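Local atomic coordinates of poly A polymerase (Aquifex aeolicus, PDB entry 4WBY), a protein that adds the terminal adenosine to tRNAs ending in CC, using ATP and magnesium, and so completes the 3' CCA end. Residues A[27-32]-A[44-49]; A[119-124]-A[151-156]; A[110-115]-A[138-143]. All coordinates share one frame; numbering follows the deposited sequence.

From the N terminus, segment 27-32 runs into the helix 32-38, and the chain returns along 44-49, so interaction 1 closes a strand-helix-strand loop in the central sheet of the head domain. Interactions 2 and 3 come later and cross: segments 110-115 and 119-124 follow one another, then 138-143 closes interaction 3 before 151-156 closes interaction 2. The centres of interactions 2 and 3 lie about 11 Å apart, and T121 and L155 pack on F141 and L115. Interaction 3 also rests on the sheet, because Y28 of interaction 1 packs against both L111 and I138. Together they tie the sheet to the ATP-binding loop at 119-124.

Interaction 1: A[27-32]-A[44-49]; sequences AYIVGG and WDVDFV
I29 lays its CG1 branch alongside the ring of F48, both side chains pointing the same way from neighbouring antiparallel strands; I29 CG1 comes to 3.5 Å from F48 CE2. With the CG1 branch anti to the carbonyl carbon (chi1 -61°), the CG2 methyl is left to meet V46 CG1 at 4.0 Å. Branched and aromatic residues suit this face of the sheet, which helix 7-22 covers and where F48 also stacks on F89. Y28 and V49 occupy the other face and form a hydrogen-bonded pair: Y28 N donates to V49 O (2.9 Å), and V49 N returns a bond to Y28 O (2.8 Å). I29 and F48 follow as a non-hydrogen-bonded pair, and V30 N then bonds to D47 O at 3.0 Å. The hydroxyl of Y28 continues past the pairing to reach E51, while the V30 and V49 side chains cross at about a right angle, methyl against methyl, and V49 also touches R118 of the ATP site.

Beyond V30 the strand gives way to G31, whose positive phi (86°) is easily taken up by a residue without a side chain and which stands at the N-cap of the helix begun by G32, an ATP-binding residue. A water links the two strands here, donating to V30 O at 2.7 Å and to D47 OD2 at 2.7 Å. Paired glycines followed by an Asp-x-Asp strand are the signature of the polymerase beta-like nucleotidyltransferases. Backbone pairing and the bridging water bring D47, like D45 an inferred magnesium ligand, beside the nucleotide-binding turn.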
loop_
_atom_site.group_PDB
_atom_site.type_symbol
_atom_site.label_atom_id
_atom_site.label_comp_id
_atom_site.label_asym_id
_atom_site.label_seq_id
_atom_site.Cartn_x
_atom_site.Cartn_y
_atom_site.Cartn_z
ATOM N N ALA A 27 3.428 16.269 -25.186
ATOM C CA ALA A 27 2.932 15.367 -24.155
ATOM C C ALA A 27 3.942 14.277 -23.841
ATOM O O ALA A 27 4.720 13.855 -24.712
ATOM C CB ALA A 27 1.603 14.743 -24.582
ATOM N N TYR A 28 3.886 13.794 -22.604
ATOM C CA TYR A 28 4.863 12.853 -22.066
ATOM C C TYR A 28 4.205 11.900 -21.086
ATOM O O TYR A 28 3.351 12.304 -20.312
ATOM C CB TYR A 28 5.997 13.595 -21.338
ATOM C CG TYR A 28 6.571 14.759 -22.100
ATOM C CD1 TYR A 28 7.714 14.612 -22.883
ATOM C CD2 TYR A 28 5.961 16.007 -22.052
ATOM C CE1 TYR A 28 8.232 15.684 -23.592
ATOM C CE2 TYR A 28 6.469 17.073 -22.744
ATOM C CZ TYR A 28 7.606 16.917 -23.502
ATOM O OH TYR A 28 8.091 18.008 -24.183
ATOM N N ILE A 29 4.610 10.637 -21.105
ATOM C CA ILE A 29 4.273 9.728 -20.010
ATOM C C ILE A 29 5.239 10.054 -18.876
ATOM O O ILE A 29 6.420 10.271 -19.133
ATOM C CB ILE A 29 4.396 8.257 -20.430
ATOM C CG1 ILE A 29 3.434 7.958 -21.572
ATOM C CG2 ILE A 29 4.121 7.332 -19.250
ATOM C CD1 ILE A 29 3.716 6.644 -22.275
ATOM N N VAL A 30 4.755 10.133 -17.635
ATOM C CA VAL A 30 5.608 10.621 -16.539
ATOM C C VAL A 30 5.518 9.815 -15.244
ATOM O O VAL A 30 4.492 9.208 -14.944
ATOM C CB VAL A 30 5.283 12.078 -16.151
ATOM C CG1 VAL A 30 5.454 13.017 -17.335
ATOM C CG2 VAL A 30 3.882 12.167 -15.567
ATOM N N GLY A 31 6.619 9.816 -14.494
ATOM C CA GLY A 31 6.602 9.513 -13.077
ATOM C C GLY A 31 6.702 8.053 -12.709
ATOM O O GLY A 31 7.480 7.304 -13.301
ATOM N N GLY A 32 5.894 7.648 -11.736
ATOM C CA GLY A 32 5.891 6.272 -11.264
ATOM C C GLY A 32 5.601 5.281 -12.379
ATOM O O GLY A 32 6.109 4.166 -12.373
ATOM N N TRP A 44 -1.377 -0.488 -16.340
ATOM C CA TRP A 44 -2.677 -0.156 -16.913
ATOM C C TRP A 44 -3.150 1.233 -16.537
ATOM O O TRP A 44 -4.153 1.710 -17.067
ATOM C CB TRP A 44 -3.721 -1.192 -16.495
ATOM C CG TRP A 44 -3.445 -2.505 -17.124
ATOM C CD1 TRP A 44 -2.819 -3.577 -16.552
ATOM C CD2 TRP A 44 -3.725 -2.875 -18.476
ATOM N NE1 TRP A 44 -2.715 -4.601 -17.464
ATOM C CE2 TRP A 44 -3.267 -4.195 -18.652
ATOM C CE3 TRP A 44 -4.336 -2.223 -19.552
ATOM C CZ2 TRP A 44 -3.393 -4.873 -19.863
ATOM C CZ3 TRP A 44 -4.464 -2.897 -20.752
ATOM C CH2 TRP A 44 -3.996 -4.208 -20.898
ATOM N N ASP A 45 -2.424 1.869 -15.624
ATOM C CA ASP A 45 -2.711 3.226 -15.191
ATOM C C ASP A 45 -1.600 4.112 -15.724
ATOM O O ASP A 45 -0.461 4.026 -15.266
ATOM C CB ASP A 45 -2.796 3.315 -13.659
ATOM C CG ASP A 45 -4.013 2.598 -13.080
ATOM O OD1 ASP A 45 -4.678 1.822 -13.798
ATOM O OD2 ASP A 45 -4.298 2.804 -11.883
ATOM N N VAL A 46 -1.917 4.939 -16.713
ATOM C CA VAL A 46 -0.909 5.748 -17.370
ATOM C C VAL A 46 -1.135 7.226 -17.100
ATOM O O VAL A 46 -2.242 7.740 -17.308
ATOM C CB VAL A 46 -0.901 5.500 -18.893
ATOM C CG1 VAL A 46 0.281 6.200 -19.568
ATOM C CG2 VAL A 46 -0.871 4.008 -19.190
ATOM N N ASP A 47 -0.076 7.895 -16.641
ATOM C CA ASP A 47 -0.113 9.321 -16.336
ATOM C C ASP A 47 0.643 10.109 -17.391
ATOM O O ASP A 47 1.788 9.780 -17.718
ATOM C CB ASP A 47 0.488 9.599 -14.956
ATOM C CG ASP A 47 -0.230 8.864 -13.848
ATOM O OD1 ASP A 47 -1.447 8.609 -13.985
ATOM O OD2 ASP A 47 0.431 8.545 -12.830
ATOM N N PHE A 48 -0.011 11.129 -17.936
ATOM C CA PHE A 48 0.607 12.027 -18.907
ATOM C C PHE A 48 0.756 13.425 -18.352
ATOM O O PHE A 48 -0.115 13.901 -17.619
ATOM C CB PHE A 48 -0.223 12.134 -20.191
ATOM C CG PHE A 48 -0.277 10.886 -21.011
ATOM C CD1 PHE A 48 -1.255 9.932 -20.785
ATOM C CD2 PHE A 48 0.616 10.693 -22.060
ATOM C CE1 PHE A 48 -1.328 8.784 -21.564
ATOM C CE2 PHE A 48 0.542 9.549 -22.844
ATOM C CZ PHE A 48 -0.435 8.598 -22.598
ATOM N N VAL A 49 1.832 14.100 -18.746
ATOM C CA VAL A 49 1.963 15.530 -18.516
ATOM C C VAL A 49 1.956 16.215 -19.871
ATOM O O VAL A 49 2.584 15.744 -20.831
ATOM C CB VAL A 49 3.237 15.889 -17.714
ATOM C CG1 VAL A 49 3.577 17.381 -17.831
ATOM C CG2 VAL A 49 3.046 15.519 -16.261
HETATM O O HOH W 1 3.100 8.219 -12.826
#

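Interaction 2: A[119-124]-A[151-156]; sequences DFTINA and VIRVLH
The CG2 methyl of I152 lies over one face of the F120 ring, toward its rim, in a CH-pi contact 4.0 Å from the ring centroid and 21° off its normal. The CB of D119 covers the opposite face, and V154 CG1 touches the ring edge at F120 CE1 (3.7 Å). A flat ring suits this slot between two aliphatic groups. T121 turns its OG1 into the position between backbone N and carbonyl carbon (chi1 60°), which sends the hydroxyl to D146 and to a water that also bonds V151 O and R153 N. Its CG2 methyl is thereby directed to L155, and the two side chains slide past each other with T121 CG2 and L155 CD2 3.6 Å apart in one of the two L155 conformers. I122 also sets its CG1 between backbone N and carbonyl carbon (chi1 62°), less frequent for isoleucine than for threonine, and its extended outer arm brings CD1 to within 3.7 Å of I152 CD1.

One backbone bond joins the segments: T121 N donates to R153 O at 2.9 Å. R153 bends at chi3, and its NE forms a salt bridge with D146. Within 119-124, OD1 of D119 is gripped twice from the same face of its carboxylate, by N123 ND2 on the syn side (3.0 Å) and by F120 N on the anti side (2.8 Å). Its OD2 pairs with R169, while N123 OD1 takes a bond from R35. These bonds fix the rotation of carboxylate and amide, consistent with their role in binding ATP. D119 closes the Arg-Arg-Asp motif of class II tRNA nucleotidyltransferases, and R169 lies in helix 165-177, one turn after the arginine of the family's Glu-Asp-x-x-Arg motif, so the loop is typical of their nucleotide-binding site.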
loop_
_atom_site.group_PDB
_atom_site.type_symbol
_atom_site.label_atom_id
_atom_site.label_comp_id
_atom_site.label_asym_id
_atom_site.label_seq_id
_atom_site.Cartn_x
_atom_site.Cartn_y
_atom_site.Cartn_z
ATOM N N ASP A 119 9.311 13.590 -6.044
ATOM C CA ASP A 119 10.005 13.215 -4.806
ATOM C C ASP A 119 11.420 12.635 -4.998
ATOM O O ASP A 119 12.373 13.161 -4.411
ATOM C CB ASP A 119 9.158 12.265 -3.938
ATOM C CG ASP A 119 8.563 11.069 -4.692
ATOM O OD1 ASP A 119 8.929 10.756 -5.845
ATOM O OD2 ASP A 119 7.706 10.405 -4.067
ATOM N N PHE A 120 11.572 11.596 -5.814
ATOM C CA PHE A 120 12.849 10.888 -5.923
ATOM C C PHE A 120 13.236 10.717 -7.376
ATOM O O PHE A 120 12.369 10.723 -8.254
ATOM C CB PHE A 120 12.766 9.538 -5.202
ATOM C CG PHE A 120 12.215 9.663 -3.822
ATOM C CD1 PHE A 120 12.926 10.362 -2.855
ATOM C CD2 PHE A 120 10.966 9.149 -3.498
ATOM C CE1 PHE A 120 12.414 10.540 -1.582
ATOM C CE2 PHE A 120 10.446 9.316 -2.222
ATOM C CZ PHE A 120 11.168 10.023 -1.263
ATOM N N THR A 121 14.536 10.589 -7.639
ATOM C CA THR A 121 15.000 10.606 -9.021
ATOM C C THR A 121 14.371 9.495 -9.855
ATOM O O THR A 121 14.087 9.695 -11.038
ATOM C CB THR A 121 16.530 10.500 -9.120
ATOM O OG1 THR A 121 16.967 9.282 -8.514
ATOM C CG2 THR A 121 17.209 11.692 -8.429
ATOM N N ILE A 122 14.124 8.336 -9.253
ATOM C CA ILE A 122 13.579 7.233 -10.031
ATOM C C ILE A 122 12.114 7.476 -10.394
ATOM O O ILE A 122 11.573 6.786 -11.258
ATOM C CB ILE A 122 13.721 5.875 -9.307
ATOM C CG1 ILE A 122 12.937 5.859 -7.988
ATOM C CG2 ILE A 122 15.201 5.509 -9.127
ATOM C CD1 ILE A 122 12.842 4.475 -7.347
ATOM N N ASN A 123 11.492 8.466 -9.750
ATOM C CA ASN A 123 10.104 8.848 -10.028
ATOM C C ASN A 123 9.978 10.123 -10.853
ATOM O O ASN A 123 8.870 10.647 -11.043
ATOM C CB ASN A 123 9.329 9.033 -8.718
ATOM C CG ASN A 123 9.223 7.760 -7.923
ATOM O OD1 ASN A 123 9.328 6.659 -8.468
ATOM N ND2 ASN A 123 9.011 7.896 -6.614
ATOM N N ALA A 124 11.104 10.618 -11.350
ATOM C CA ALA A 124 11.128 11.924 -11.986
ATOM C C ALA A 124 11.541 11.840 -13.452
ATOM O O ALA A 124 12.063 12.798 -14.010
ATOM C CB ALA A 124 12.059 12.859 -11.226
ATOM N N VAL A 151 19.192 3.040 -5.656
ATOM C CA VAL A 151 19.277 4.178 -4.757
ATOM C C VAL A 151 18.012 5.034 -4.773
ATOM O O VAL A 151 17.506 5.401 -5.839
ATOM C CB VAL A 151 20.495 5.072 -5.128
ATOM C CG1 VAL A 151 20.421 6.414 -4.414
ATOM C CG2 VAL A 151 21.802 4.338 -4.804
ATOM N N ILE A 152 17.509 5.342 -3.579
ATOM C CA ILE A 152 16.480 6.363 -3.384
ATOM C C ILE A 152 17.165 7.701 -3.082
ATOM O O ILE A 152 17.863 7.842 -2.076
ATOM C CB ILE A 152 15.509 5.995 -2.239
ATOM C CG1 ILE A 152 14.808 4.658 -2.525
ATOM C CG2 ILE A 152 14.490 7.102 -2.006
ATOM C CD1 ILE A 152 13.982 4.622 -3.806
ATOM N N ARG A 153 16.947 8.680 -3.951
ATOM C CA ARG A 153 17.622 9.969 -3.891
ATOM C C ARG A 153 16.628 11.091 -4.124
ATOM O O ARG A 153 15.888 11.060 -5.113
ATOM C CB ARG A 153 18.721 10.036 -4.960
ATOM C CG ARG A 153 19.612 11.250 -4.850
ATOM C CD ARG A 153 20.494 11.425 -6.071
ATOM N NE ARG A 153 21.243 10.210 -6.374
ATOM C CZ ARG A 153 22.399 9.869 -5.819
ATOM N NH1 ARG A 153 22.978 10.663 -4.918
ATOM N NH2 ARG A 153 22.974 8.725 -6.172
ATOM N N VAL A 154 16.607 12.091 -3.240
ATOM C CA VAL A 154 15.760 13.259 -3.480
ATOM C C VAL A 154 16.307 14.119 -4.634
ATOM O O VAL A 154 17.479 14.016 -5.013
ATOM C CB VAL A 154 15.602 14.132 -2.206
ATOM C CG1 VAL A 154 14.808 13.375 -1.139
ATOM C CG2 VAL A 154 16.962 14.614 -1.689
ATOM N N LEU A 155 15.447 14.973 -5.175
ATOM C CA LEU A 155 15.790 15.806 -6.330
ATOM C C LEU A 155 16.553 17.074 -5.969
ATOM O O LEU A 155 17.219 17.672 -6.825
ATOM C CB LEU A 155 14.520 16.185 -7.100
ATOM C CG LEU A 155 13.571 15.041 -7.483
ATOM C CD1 LEU A 155 12.514 15.520 -8.458
ATOM C CD2 LEU A 155 14.321 13.877 -8.068
ATOM N N HIS A 156 16.413 17.495 -4.716
ATOM C CA HIS A 156 17.048 18.706 -4.214
ATOM C C HIS A 156 17.195 18.557 -2.710
ATOM O O HIS A 156 16.377 17.890 -2.076
ATOM C CB HIS A 156 16.170 19.924 -4.545
ATOM C CG HIS A 156 16.737 21.240 -4.095
ATOM N ND1 HIS A 156 16.768 21.631 -2.772
ATOM C CD2 HIS A 156 17.291 22.254 -4.799
ATOM C CE1 HIS A 156 17.323 22.827 -2.682
ATOM N NE2 HIS A 156 17.653 23.225 -3.898
HETATM O O HOH W 2 12.797 15.761 -4.043
HETATM O O HOH W 3 15.899 7.731 -6.504
#

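Interaction 3: A[110-115]-A[138-143]; sequences SLKEDL and IDYFGG
K112 spends its hydrocarbon chain on a ring: its extended methylenes cross one face of Y140, with K112 CG 3.9 Å from the ring centroid and 17° off the normal. The lysine stands in the first turn of a helix opened by a capping box, in which E113 N bonds to S110 OG (3.1 Å) and S110 N returns a bond to E113 OE1 (3.0 Å). Serine and glutamate suit these places, supplying acceptors to the backbone N-H groups at the helix start. E113 OE1 also pairs with R94.

CG of K112 lies anti to the backbone N (chi1 -177°), which lets the long chain sweep over the tyrosine. A water accepts from K112 N at 3.1 Å and also bonds to Y140 OH, joining the helix start to the far end of the ring. Whereas Y140 offers a face to K112, F141 turns its edge to the same helix: K112 O lies near the plane of its ring, as does L115 CB, 3.8 Å from F141 CE2. Over one face of F141 lies the CB of Y140. L115 CD1 meets the edge of the Y140 ring instead.

Deeper in, leucine and isoleucine make a purely apolar end to the contact, L111 CD2 and I138 CD1 reaching tip to tip at 3.7 Å, both also packing against Y28 of the central sheet. On the far side of the loop the next helix begins, and there G143 N bonds to the syn lone pair of D139 OD1 at 2.8 Å.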
loop_
_atom_site.group_PDB
_atom_site.type_symbol
_atom_site.label_atom_id
_atom_site.label_comp_id
_atom_site.label_asym_id
_atom_site.label_seq_id
_atom_site.Cartn_x
_atom_site.Cartn_y
_atom_site.Cartn_z
ATOM N N SER A 110 7.776 24.237 -17.895
ATOM C CA SER A 110 8.355 23.212 -18.749
ATOM C C SER A 110 8.187 21.843 -18.106
ATOM O O SER A 110 7.944 21.739 -16.897
ATOM C CB SER A 110 9.835 23.493 -18.984
ATOM O OG SER A 110 10.563 23.296 -17.782
ATOM N N LEU A 111 8.332 20.793 -18.908
ATOM C CA LEU A 111 8.395 19.443 -18.371
ATOM C C LEU A 111 9.453 19.329 -17.271
ATOM O O LEU A 111 9.200 18.731 -16.223
ATOM C CB LEU A 111 8.688 18.438 -19.483
ATOM C CG LEU A 111 8.893 16.992 -19.034
ATOM C CD1 LEU A 111 7.599 16.393 -18.486
ATOM C CD2 LEU A 111 9.421 16.174 -20.189
ATOM N N LYS A 112 10.632 19.908 -17.497
ATOM C CA LYS A 112 11.721 19.785 -16.530
ATOM C C LYS A 112 11.321 20.385 -15.182
ATOM O O LYS A 112 11.629 19.829 -14.125
ATOM C CB LYS A 112 12.999 20.449 -17.057
ATOM C CG LYS A 112 14.214 20.292 -16.139
ATOM C CD LYS A 112 15.491 20.769 -16.834
ATOM C CE LYS A 112 16.721 20.610 -15.952
ATOM N NZ LYS A 112 17.932 21.218 -16.586
ATOM N N GLU A 113 10.612 21.507 -15.221
ATOM C CA GLU A 113 10.127 22.140 -14.003
ATOM C C GLU A 113 9.072 21.284 -13.311
ATOM O O GLU A 113 9.005 21.235 -12.081
ATOM C CB GLU A 113 9.574 23.524 -14.316
ATOM C CG GLU A 113 10.663 24.520 -14.650
ATOM C CD GLU A 113 10.121 25.876 -15.046
ATOM O OE1 GLU A 113 9.244 25.939 -15.932
ATOM O OE2 GLU A 113 10.576 26.879 -14.465
ATOM N N ASP A 114 8.258 20.595 -14.103
ATOM C CA ASP A 114 7.261 19.685 -13.550
ATOM C C ASP A 114 7.895 18.433 -12.929
ATOM O O ASP A 114 7.381 17.869 -11.962
ATOM C CB ASP A 114 6.272 19.274 -14.635
ATOM C CG ASP A 114 5.175 18.387 -14.107
ATOM O OD1 ASP A 114 5.337 17.150 -14.177
ATOM O OD2 ASP A 114 4.153 18.925 -13.621
ATOM N N LEU A 115 9.007 17.989 -13.496
ATOM C CA LEU A 115 9.661 16.789 -12.993
ATOM C C LEU A 115 10.501 17.064 -11.747
ATOM O O LEU A 115 10.551 16.240 -10.838
ATOM C CB LEU A 115 10.534 16.171 -14.083
ATOM C CG LEU A 115 9.778 15.646 -15.303
ATOM C CD1 LEU A 115 10.762 15.141 -16.338
ATOM C CD2 LEU A 115 8.843 14.534 -14.882
ATOM N N ILE A 138 13.372 10.677 -21.068
ATOM C CA ILE A 138 13.811 11.980 -20.598
ATOM C C ILE A 138 14.187 11.835 -19.137
ATOM O O ILE A 138 13.340 11.580 -18.282
ATOM C CB ILE A 138 12.717 13.039 -20.791
ATOM C CG1 ILE A 138 12.374 13.152 -22.284
ATOM C CG2 ILE A 138 13.155 14.382 -20.226
ATOM C CD1 ILE A 138 11.094 13.872 -22.552
ATOM N N ASP A 139 15.474 11.973 -18.866
ATOM C CA ASP A 139 16.027 11.698 -17.551
ATOM C C ASP A 139 17.019 12.795 -17.207
ATOM O O ASP A 139 18.201 12.709 -17.555
ATOM C CB ASP A 139 16.681 10.316 -17.540
ATOM C CG ASP A 139 17.297 9.963 -16.215
ATOM O OD1 ASP A 139 17.011 10.637 -15.199
ATOM O OD2 ASP A 139 18.075 8.993 -16.209
ATOM N N TYR A 140 16.511 13.847 -16.569
ATOM C CA TYR A 140 17.322 15.010 -16.225
ATOM C C TYR A 140 18.151 14.843 -14.967
ATOM O O TYR A 140 19.121 15.575 -14.773
ATOM C CB TYR A 140 16.441 16.248 -16.030
ATOM C CG TYR A 140 15.699 16.725 -17.255
ATOM C CD1 TYR A 140 16.384 17.204 -18.366
ATOM C CD2 TYR A 140 14.312 16.735 -17.285
ATOM C CE1 TYR A 140 15.708 17.653 -19.483
ATOM C CE2 TYR A 140 13.624 17.188 -18.402
ATOM C CZ TYR A 140 14.328 17.642 -19.497
ATOM O OH TYR A 140 13.652 18.094 -20.605
ATOM N N PHE A 141 17.760 13.907 -14.106
ATOM C CA PHE A 141 18.234 13.920 -12.726
ATOM C C PHE A 141 18.901 12.633 -12.271
ATOM O O PHE A 141 19.102 12.427 -11.079
ATOM C CB PHE A 141 17.072 14.256 -11.797
ATOM C CG PHE A 141 16.258 15.421 -12.270
ATOM C CD1 PHE A 141 16.817 16.687 -12.331
ATOM C CD2 PHE A 141 14.944 15.252 -12.673
ATOM C CE1 PHE A 141 16.074 17.768 -12.777
ATOM C CE2 PHE A 141 14.195 16.328 -13.120
ATOM C CZ PHE A 141 14.759 17.586 -13.175
ATOM N N GLY A 142 19.281 11.794 -13.222
ATOM C CA GLY A 142 20.014 10.581 -12.906
ATOM C C GLY A 142 19.146 9.431 -12.431
ATOM O O GLY A 142 19.601 8.586 -11.656
ATOM N N GLY A 143 17.900 9.391 -12.891
ATOM C CA GLY A 143 16.986 8.345 -12.476
ATOM C C GLY A 143 17.394 6.962 -12.942
ATOM O O GLY A 143 17.303 6.007 -12.179
HETATM O O HOH W 4 11.833 20.479 -20.254
#